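Local structure of ricin B lectin (3VSF) at residues Q233-C238 / S251-W256; S184-V189 / R286-F291; G307-G312 / Q322-P327. The protein acts as an exo-beta-1,3-galactanase, probably cleaving glycosidic bonds in galactan chains, and joins a family 43 hydrolase domain to a galactose-binding ricin-type lectin domain. All coordinates share one frame; numbering follows the deposited sequence.

All three contacts belong to the family 43 hydrolase part of the chain, a five-bladed beta-propeller. Interaction 3 is the buried one, an antiparallel pairing inside a single blade made mostly of backbone bonds. Interaction 1 is partly buried: one antiparallel backbone pair joins the lead-in to strand 237-241 with the end of strand 246-251, followed by a partly exposed loop where an amide meets a sulfur. Interaction 2, also partly buried, joins different blades and depends on side chains, chiefly an asparagine at a phenylalanine edge. Interactions 2 and 3 share the last blade through neighbouring strands 288-296 and 301-309; interaction 1 packs against interaction 2, centres about 7 Å apart, and reaches interaction 3 through Trp256 on Trp310.

Interaction 1: residues Q233-C238 / S251-W256; sequences QREAPC and SGCTGW
The guanidinium group of Arg234 lies with one face over the peptide that joins Ser251 to Gly252: Ser251 C sits 3.0 Å above its plane, displaced toward the rim, and Gly252 CA follows on the same face. Bends at chi2 and chi3 fold the chain back over this peptide. Arg234 NE is hydrogen-bonded to Thr250 OG1, so the head is held by the strand residue just ahead of the peptide it covers. A second flat group, the amide of Gln233, reaches out on an extended chain (CG opposite the backbone N, chi1 -165°) and gives a hydrogen bond from NE2 to Cys253 SG at 3.3 Å; the sulfur is tilted 18° out of the amide plane.

Beside the Arg234 head the backbones meet as an antiparallel hydrogen-bonded pair. Glu235 N donates to Ser251 O at 2.9 Å and Ser251 N returns a bond to Glu235 O at 2.8 Å. On the side of the sheet shared by Glu235 and Ser251, Glu235 CG packs 3.7 Å from Cys253 CB. Ala236 CB, at the corner of the chain, lies 3.4 Å from Ser251 OG. That hydroxyl donates to Gly252 O and is also hydrogen-bonded to Gln288 NE2.

The chain turns at Ala236 and runs on into strand 237-241, the partner of strand 246-251. Strand 208-214 meets Arg234 through Leu209, strand 197-203 meets Glu235 through Ala202, and strand 288-296 lies against Ala236 and Ser251.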
loop_
_atom_site.group_PDB
_atom_site.type_symbol
_atom_site.label_atom_id
_atom_site.label_comp_id
_atom_site.label_asym_id
_atom_site.label_seq_id
_atom_site.Cartn_x
_atom_site.Cartn_y
_atom_site.Cartn_z
ATOM N N GLN A 233 0.478 -7.228 -18.944
ATOM C CA GLN A 233 1.654 -6.434 -18.603
ATOM C C GLN A 233 1.609 -5.878 -17.178
ATOM O O GLN A 233 1.693 -4.667 -16.971
ATOM C CB GLN A 233 1.818 -5.295 -19.614
ATOM C CG GLN A 233 3.177 -4.617 -19.605
ATOM C CD GLN A 233 3.332 -3.626 -20.744
ATOM O OE1 GLN A 233 2.469 -3.526 -21.616
ATOM N NE2 GLN A 233 4.436 -2.889 -20.743
ATOM N N ARG A 234 1.483 -6.769 -16.199
ATOM C CA ARG A 234 1.473 -6.365 -14.796
ATOM C C ARG A 234 2.863 -6.502 -14.183
ATOM O O ARG A 234 3.579 -7.466 -14.456
ATOM C CB ARG A 234 0.460 -7.193 -14.003
ATOM C CG ARG A 234 -0.957 -7.138 -14.555
ATOM C CD ARG A 234 -1.420 -5.703 -14.745
ATOM N NE ARG A 234 -1.410 -4.953 -13.493
ATOM C CZ ARG A 234 -1.719 -3.664 -13.394
ATOM N NH1 ARG A 234 -2.062 -2.977 -14.475
ATOM N NH2 ARG A 234 -1.684 -3.062 -12.214
ATOM N N GLU A 235 3.241 -5.535 -13.350
ATOM C CA GLU A 235 4.571 -5.519 -12.748
ATOM C C GLU A 235 4.513 -5.463 -11.224
ATOM O O GLU A 235 3.436 -5.509 -10.633
ATOM C CB GLU A 235 5.380 -4.334 -13.279
ATOM C CG GLU A 235 5.376 -4.218 -14.792
ATOM C CD GLU A 235 5.788 -5.506 -15.473
ATOM O OE1 GLU A 235 6.783 -6.120 -15.035
ATOM O OE2 GLU A 235 5.108 -5.911 -16.439
ATOM N N ALA A 236 5.685 -5.363 -10.602
ATOM C CA ALA A 236 5.804 -5.284 -9.147
ATOM C C ALA A 236 4.769 -6.138 -8.416
ATOM O O ALA A 236 4.023 -5.630 -7.580
ATOM C CB ALA A 236 5.712 -3.836 -8.691
ATOM N N PRO A 237 4.731 -7.443 -8.720
ATOM C CA PRO A 237 3.713 -8.321 -8.136
ATOM C C PRO A 237 3.959 -8.612 -6.659
ATOM O O PRO A 237 5.107 -8.719 -6.228
ATOM C CB PRO A 237 3.858 -9.604 -8.956
ATOM C CG PRO A 237 5.287 -9.620 -9.358
ATOM C CD PRO A 237 5.663 -8.181 -9.590
ATOM N N CYS A 238 2.877 -8.732 -5.897
ATOM C CA CYS A 238 2.949 -9.105 -4.490
ATOM C C CYS A 238 1.964 -10.234 -4.220
ATOM O O CYS A 238 0.762 -10.080 -4.433
ATOM C CB CYS A 238 2.628 -7.905 -3.595
ATOM S SG CYS A 238 3.758 -6.504 -3.771
ATOM N N SER A 251 1.247 -3.785 -10.307
ATOM C CA SER A 251 1.285 -2.409 -10.782
ATOM C C SER A 251 1.287 -2.400 -12.303
ATOM O O SER A 251 1.224 -3.451 -12.938
ATOM C CB SER A 251 2.528 -1.688 -10.256
ATOM O OG SER A 251 3.700 -2.155 -10.900
ATOM N N GLY A 252 1.352 -1.208 -12.884
ATOM C CA GLY A 252 1.432 -1.073 -14.324
ATOM C C GLY A 252 2.875 -0.971 -14.772
ATOM O O GLY A 252 3.785 -0.898 -13.945
ATOM N N CYS A 253 3.089 -0.969 -16.082
ATOM C CA CYS A 253 4.433 -0.857 -16.630
ATOM C C CYS A 253 4.649 0.519 -17.251
ATOM O O CYS A 253 4.403 0.721 -18.440
ATOM C CB CYS A 253 4.684 -1.954 -17.665
ATOM S SG CYS A 253 6.403 -2.086 -18.207
ATOM N N THR A 254 5.103 1.465 -16.435
ATOM C CA THR A 254 5.344 2.827 -16.895
ATOM C C THR A 254 6.621 3.405 -16.291
ATOM O O THR A 254 6.687 4.594 -15.978
ATOM C CB THR A 254 4.162 3.757 -16.557
ATOM O OG1 THR A 254 3.878 3.682 -15.155
ATOM C CG2 THR A 254 2.924 3.354 -17.342
ATOM N N GLY A 255 7.632 2.557 -16.131
ATOM C CA GLY A 255 8.913 2.985 -15.601
ATOM C C GLY A 255 8.805 3.616 -14.226
ATOM O O GLY A 255 8.159 3.069 -13.331
ATOM N N TRP A 256 9.443 4.772 -14.056
ATOM C CA TRP A 256 9.414 5.480 -12.781
ATOM C C TRP A 256 8.017 6.000 -12.455
ATOM O O TRP A 256 7.596 5.990 -11.299
ATOM C CB TRP A 256 10.404 6.648 -12.778
ATOM C CG TRP A 256 11.849 6.250 -12.866
ATOM C CD1 TRP A 256 12.806 6.817 -13.658
ATOM C CD2 TRP A 256 12.502 5.204 -12.135
ATOM N NE1 TRP A 256 14.012 6.190 -13.466
ATOM C CE2 TRP A 256 13.853 5.195 -12.537
ATOM C CE3 TRP A 256 12.077 4.275 -11.182
ATOM C CZ2 TRP A 256 14.780 4.293 -12.019
ATOM C CZ3 TRP A 256 12.998 3.380 -10.670
ATOM C CH2 TRP A 256 14.334 3.395 -11.088
#

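Interaction 2: residues S184-V189 / R286-F291; sequences SRDCNV and RSQPTF
Gln288 opens the contact on its strand, pointing toward the 184-189 segment, where its NE2 comes to 4.2 Å from Asp186 OD2. The two are neighbours: Gln288 NE2 is hydrogen-bonded to Ser251 OG and its OE1 to Trp310 NE1, while Asp186 OD2 forms a salt bridge with Arg119. Farther along, Thr290 turns its side chain away, its OG1 bonded to Gly61 O, and its carbonyl O lies 3.3 Å from Asn188 ND2, an amide nitrogen that is hydrogen-bonded to Pro237 O.

Phe291 then makes the main touch. With CG opposite the backbone N (chi1 -163°), its ring swings toward strand 187-189 and presents the CD1-CE1 edge to the Asn188 amide. Asn188 OD1 sits near the ring plane, 3.2 Å from Phe291 CD1, and the two side chains run at about a right angle, with amide and ring planes 36° apart. The same oxygen takes a 2.8 Å bond from Val189 N, which lies in the carbonyl plane on a lone pair and helps fix how the amide is turned. Val189 O approaches the same ring edge at 4.1 Å, near Phe291 CE1.

Thr290 and Phe291 both face Met306 of strand 301-309, a classic beta bulge within the blade. The axes of the short strands 187-189 and 288-291 approach to 8.4 Å, too far for sheet pairing, with N-to-C directions 35° apart, and each begins its own four-stranded sheet. First strands of separate blades converging in this way are typical of the centre of a five-bladed beta-propeller such as the family 43 hydrolases adopt.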
loop_
_atom_site.group_PDB
_atom_site.type_symbol
_atom_site.label_atom_id
_atom_site.label_comp_id
_atom_site.label_asym_id
_atom_site.label_seq_id
_atom_site.Cartn_x
_atom_site.Cartn_y
_atom_site.Cartn_z
ATOM N N SER A 184 12.858 -13.046 -16.575
ATOM C CA SER A 184 12.489 -12.848 -15.178
ATOM C C SER A 184 12.987 -11.505 -14.658
ATOM O O SER A 184 14.156 -11.364 -14.297
ATOM C CB SER A 184 13.043 -13.983 -14.314
ATOM O OG SER A 184 12.790 -13.751 -12.940
ATOM N N ARG A 185 12.094 -10.520 -14.623
ATOM C CA ARG A 185 12.441 -9.195 -14.117
ATOM C C ARG A 185 11.853 -8.954 -12.728
ATOM O O ARG A 185 12.272 -9.585 -11.757
ATOM C CB ARG A 185 11.997 -8.106 -15.097
ATOM C CG ARG A 185 12.746 -8.137 -16.421
ATOM C CD ARG A 185 12.709 -6.785 -17.114
ATOM N NE ARG A 185 13.644 -6.719 -18.234
ATOM C CZ ARG A 185 13.298 -6.855 -19.509
ATOM N NH1 ARG A 185 12.028 -7.060 -19.835
ATOM N NH2 ARG A 185 14.218 -6.781 -20.461
ATOM N N ASP A 186 10.893 -8.039 -12.633
ATOM C CA ASP A 186 10.238 -7.756 -11.358
ATOM C C ASP A 186 9.721 -9.047 -10.738
ATOM O O ASP A 186 8.999 -9.807 -11.381
ATOM C CB ASP A 186 9.097 -6.754 -11.543
ATOM C CG ASP A 186 9.595 -5.353 -11.845
ATOM O OD1 ASP A 186 10.722 -5.222 -12.368
ATOM O OD2 ASP A 186 8.859 -4.385 -11.559
ATOM N N CYS A 187 10.094 -9.293 -9.486
ATOM C CA CYS A 187 9.800 -10.570 -8.848
ATOM C C CYS A 187 9.325 -10.427 -7.405
ATOM O O CYS A 187 9.271 -9.324 -6.860
ATOM C CB CYS A 187 11.037 -11.466 -8.881
ATOM S SG CYS A 187 12.434 -10.800 -7.950
ATOM N N ASN A 188 8.989 -11.560 -6.795
ATOM C CA ASN A 188 8.574 -11.607 -5.399
ATOM C C ASN A 188 8.430 -13.054 -4.931
ATOM O O ASN A 188 8.250 -13.958 -5.745
ATOM C CB ASN A 188 7.259 -10.852 -5.202
ATOM C CG ASN A 188 7.153 -10.215 -3.831
ATOM O OD1 ASN A 188 7.721 -10.710 -2.857
ATOM N ND2 ASN A 188 6.428 -9.106 -3.748
ATOM N N VAL A 189 8.514 -13.269 -3.622
ATOM C CA VAL A 189 8.432 -14.617 -3.067
ATOM C C VAL A 189 7.206 -14.801 -2.178
ATOM O O VAL A 189 6.666 -13.836 -1.637
ATOM C CB VAL A 189 9.693 -14.974 -2.258
ATOM C CG1 VAL A 189 10.922 -14.937 -3.151
ATOM C CG2 VAL A 189 9.854 -14.025 -1.081
ATOM N N ARG A 286 1.320 8.062 -5.522
ATOM C CA ARG A 286 2.701 8.344 -5.906
ATOM C C ARG A 286 3.674 7.301 -5.369
ATOM O O ARG A 286 4.663 7.639 -4.716
ATOM C CB ARG A 286 3.122 9.743 -5.452
ATOM C CG ARG A 286 2.438 10.872 -6.203
ATOM C CD ARG A 286 3.302 12.123 -6.217
ATOM N NE ARG A 286 3.488 12.687 -4.883
ATOM C CZ ARG A 286 4.502 13.477 -4.544
ATOM N NH1 ARG A 286 5.431 13.788 -5.439
ATOM N NH2 ARG A 286 4.593 13.951 -3.308
ATOM N N SER A 287 3.392 6.033 -5.647
ATOM C CA SER A 287 4.270 4.951 -5.223
ATOM C C SER A 287 4.063 3.707 -6.077
ATOM O O SER A 287 3.118 3.627 -6.862
ATOM C CB SER A 287 4.030 4.608 -3.752
ATOM O OG SER A 287 2.874 3.801 -3.603
ATOM N N GLN A 288 4.960 2.740 -5.918
ATOM C CA GLN A 288 4.829 1.455 -6.587
ATOM C C GLN A 288 4.927 0.343 -5.551
ATOM O O GLN A 288 5.857 0.322 -4.745
ATOM C CB GLN A 288 5.915 1.287 -7.650
ATOM C CG GLN A 288 5.745 0.054 -8.522
ATOM C CD GLN A 288 6.861 -0.103 -9.537
ATOM O OE1 GLN A 288 7.906 0.538 -9.431
ATOM N NE2 GLN A 288 6.642 -0.957 -10.530
ATOM N N PRO A 289 3.957 -0.585 -5.562
ATOM C CA PRO A 289 3.932 -1.685 -4.594
ATOM C C PRO A 289 5.216 -2.502 -4.643
ATOM O O PRO A 289 5.753 -2.737 -5.726
ATOM C CB PRO A 289 2.744 -2.537 -5.059
ATOM C CG PRO A 289 2.514 -2.144 -6.484
ATOM C CD PRO A 289 2.875 -0.695 -6.554
ATOM N N THR A 290 5.707 -2.921 -3.481
ATOM C CA THR A 290 6.936 -3.699 -3.423
ATOM C C THR A 290 6.764 -4.981 -2.613
ATOM O O THR A 290 7.355 -6.009 -2.940
ATOM C CB THR A 290 8.112 -2.874 -2.855
ATOM O OG1 THR A 290 9.335 -3.603 -3.017
ATOM C CG2 THR A 290 7.896 -2.569 -1.382
ATOM N N PHE A 291 5.950 -4.921 -1.563
ATOM C CA PHE A 291 5.731 -6.090 -0.716
ATOM C C PHE A 291 4.593 -5.893 0.282
ATOM O O PHE A 291 4.309 -4.774 0.705
ATOM C CB PHE A 291 7.020 -6.456 0.023
ATOM C CG PHE A 291 7.013 -7.841 0.592
ATOM C CD1 PHE A 291 7.106 -8.944 -0.240
ATOM C CD2 PHE A 291 6.917 -8.044 1.957
ATOM C CE1 PHE A 291 7.101 -10.223 0.279
ATOM C CE2 PHE A 291 6.913 -9.319 2.479
ATOM C CZ PHE A 291 7.005 -10.412 1.640
#

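Interaction 3: residues G307-G312 / Q322-P327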
loop_
_atom_site.group_PDB
_atom_site.type_symbol
_atom_site.label_atom_id
_atom_site.label_comp_id
_atom_site.label_asym_id
_atom_site.label_seq_id
_atom_site.Cartn_x
_atom_site.Cartn_y
_atom_site.Cartn_z
ATOM N N GLY A 307 5.616 0.383 -0.342
ATOM C CA GLY A 307 5.779 0.927 -1.674
ATOM C C GLY A 307 7.035 1.762 -1.801
ATOM O O GLY A 307 7.713 2.039 -0.812
ATOM N N ASP A 308 7.345 2.161 -3.028
ATOM C CA ASP A 308 8.500 3.008 -3.284
ATOM C C ASP A 308 8.104 4.240 -4.084
ATOM O O ASP A 308 7.502 4.134 -5.153
ATOM C CB ASP A 308 9.593 2.233 -4.025
ATOM C CG ASP A 308 10.357 1.286 -3.118
ATOM O OD1 ASP A 308 11.279 1.752 -2.416
ATOM O OD2 ASP A 308 10.041 0.078 -3.112
ATOM N N ARG A 309 8.434 5.412 -3.555
ATOM C CA ARG A 309 8.267 6.649 -4.299
ATOM C C ARG A 309 9.570 6.951 -5.024
ATOM O O ARG A 309 10.388 7.744 -4.555
ATOM C CB ARG A 309 7.879 7.799 -3.368
ATOM C CG ARG A 309 7.659 9.125 -4.079
ATOM C CD ARG A 309 6.939 10.116 -3.182
ATOM N NE ARG A 309 5.596 9.656 -2.843
ATOM C CZ ARG A 309 4.745 10.332 -2.078
ATOM N NH1 ARG A 309 5.096 11.504 -1.566
ATOM N NH2 ARG A 309 3.543 9.833 -1.824
ATOM N N TRP A 310 9.760 6.297 -6.165
ATOM C CA TRP A 310 11.003 6.401 -6.918
ATOM C C TRP A 310 11.352 7.844 -7.268
ATOM O O TRP A 310 10.569 8.550 -7.903
ATOM C CB TRP A 310 10.932 5.550 -8.187
ATOM C CG TRP A 310 10.698 4.095 -7.914
ATOM C CD1 TRP A 310 9.561 3.385 -8.169
ATOM C CD2 TRP A 310 11.623 3.175 -7.323
ATOM N NE1 TRP A 310 9.723 2.077 -7.778
ATOM C CE2 TRP A 310 10.980 1.923 -7.255
ATOM C CE3 TRP A 310 12.933 3.287 -6.848
ATOM C CZ2 TRP A 310 11.602 0.792 -6.730
ATOM C CZ3 TRP A 310 13.548 2.163 -6.327
ATOM C CH2 TRP A 310 12.883 0.932 -6.273
ATOM N N ALA A 311 12.539 8.271 -6.850
ATOM C CA ALA A 311 13.007 9.626 -7.112
ATOM C C ALA A 311 13.170 9.873 -8.608
ATOM O O ALA A 311 13.279 11.018 -9.048
ATOM C CB ALA A 311 14.318 9.884 -6.383
ATOM N N GLY A 312 13.184 8.794 -9.383
ATOM C CA GLY A 312 13.314 8.893 -10.825
ATOM C C GLY A 312 12.186 9.692 -11.447
ATOM O O GLY A 312 12.306 10.183 -12.569
ATOM N N GLN A 322 11.876 7.695 -1.720
ATOM C CA GLN A 322 11.198 7.675 -0.429
ATOM C C GLN A 322 10.273 6.467 -0.320
ATOM O O GLN A 322 10.032 5.770 -1.305
ATOM C CB GLN A 322 10.421 8.975 -0.223
ATOM C CG GLN A 322 11.312 10.207 -0.129
ATOM C CD GLN A 322 10.630 11.469 -0.621
ATOM O OE1 GLN A 322 9.662 11.412 -1.378
ATOM N NE2 GLN A 322 11.138 12.620 -0.194
ATOM N N TYR A 323 9.758 6.218 0.881
ATOM C CA TYR A 323 8.911 5.052 1.114
ATOM C C TYR A 323 7.478 5.441 1.463
ATOM O O TYR A 323 7.229 6.511 2.018
ATOM C CB TYR A 323 9.500 4.174 2.221
ATOM C CG TYR A 323 10.969 3.876 2.041
ATOM C CD1 TYR A 323 11.397 2.921 1.127
ATOM C CD2 TYR A 323 11.930 4.548 2.784
ATOM C CE1 TYR A 323 12.741 2.646 0.958
ATOM C CE2 TYR A 323 13.275 4.280 2.622
ATOM C CZ TYR A 323 13.675 3.328 1.708
ATOM O OH TYR A 323 15.013 3.059 1.544
ATOM N N VAL A 324 6.541 4.560 1.130
ATOM C CA VAL A 324 5.133 4.778 1.431
ATOM C C VAL A 324 4.515 3.522 2.034
ATOM O O VAL A 324 4.315 2.525 1.341
ATOM C CB VAL A 324 4.341 5.174 0.169
ATOM C CG1 VAL A 324 2.847 5.169 0.453
ATOM C CG2 VAL A 324 4.791 6.535 -0.338
ATOM N N TRP A 325 4.222 3.572 3.328
ATOM C CA TRP A 325 3.598 2.442 4.010
ATOM C C TRP A 325 2.146 2.739 4.364
ATOM O O TRP A 325 1.836 3.784 4.937
ATOM C CB TRP A 325 4.383 2.066 5.270
ATOM C CG TRP A 325 5.713 1.438 4.983
ATOM C CD1 TRP A 325 6.320 1.322 3.766
ATOM C CD2 TRP A 325 6.598 0.831 5.932
ATOM N NE1 TRP A 325 7.530 0.685 3.899
ATOM C CE2 TRP A 325 7.724 0.373 5.219
ATOM C CE3 TRP A 325 6.548 0.633 7.316
ATOM C CZ2 TRP A 325 8.790 -0.271 5.842
ATOM C CZ3 TRP A 325 7.608 -0.005 7.933
ATOM C CH2 TRP A 325 8.714 -0.450 7.197
ATOM N N LEU A 326 1.262 1.812 4.015
ATOM C CA LEU A 326 -0.161 1.970 4.270
ATOM C C LEU A 326 -0.763 0.638 4.694
ATOM O O LEU A 326 -0.225 -0.420 4.370
ATOM C CB LEU A 326 -0.872 2.479 3.016
ATOM C CG LEU A 326 -0.348 3.779 2.403
ATOM C CD1 LEU A 326 -0.965 4.008 1.037
ATOM C CD2 LEU A 326 -0.619 4.959 3.323
ATOM N N PRO A 327 -1.881 0.682 5.431
ATOM C CA PRO A 327 -2.573 -0.549 5.817
ATOM C C PRO A 327 -3.422 -1.087 4.671
ATOM O O PRO A 327 -4.101 -0.316 3.995
ATOM C CB PRO A 327 -3.473 -0.089 6.965
ATOM C CG PRO A 327 -3.758 1.338 6.654
ATOM C CD PRO A 327 -2.505 1.880 6.023
#
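Within the last blade of the five-bladed propeller, strands 301-309 and 322-330 run side by side as an antiparallel pair, and Gly307 to Arg309 meet Gln322 to Val324 near the end of that match. The pairing is firm at Arg309 and Gln322, a hydrogen-bonded pair in which Arg309 N donates to Gln322 O at 2.8 Å and Gln322 N to Arg309 O at 3.2 Å. Asp308 and Tyr323 follow as a non-hydrogen-bonded pair. Beyond them, the bonds between Gly307 and Val324 are weak.

Asp308 and Tyr323 lie alongside each other on one side of the sheet, pointing the same way. Asp308 OD1 rests 3.7 Å from Tyr323 CD1, with carboxylate and ring planes 64° apart. Tyr323 OH reaches Ala58 N and Ile56 O, tying this strand to the N-terminal part of the chain, and its ring meets Trp72 edge-to-face.

The side shared with Gln322 and Val324 carries Arg309, whose chain starts out opposite the backbone N and bends at chi3 (-64°), bringing the guanidinium across Val324, where NH2 stands 3.8 Å from Val324 CG2. Arg286 O takes the bond from Arg309 NE and Tyr285 O the one from NH2, so backbone carbonyls of the loop before strand 288-296 hold the head. Lower on the chain, Arg309 CD packs 3.5 Å from Gln322 OE1.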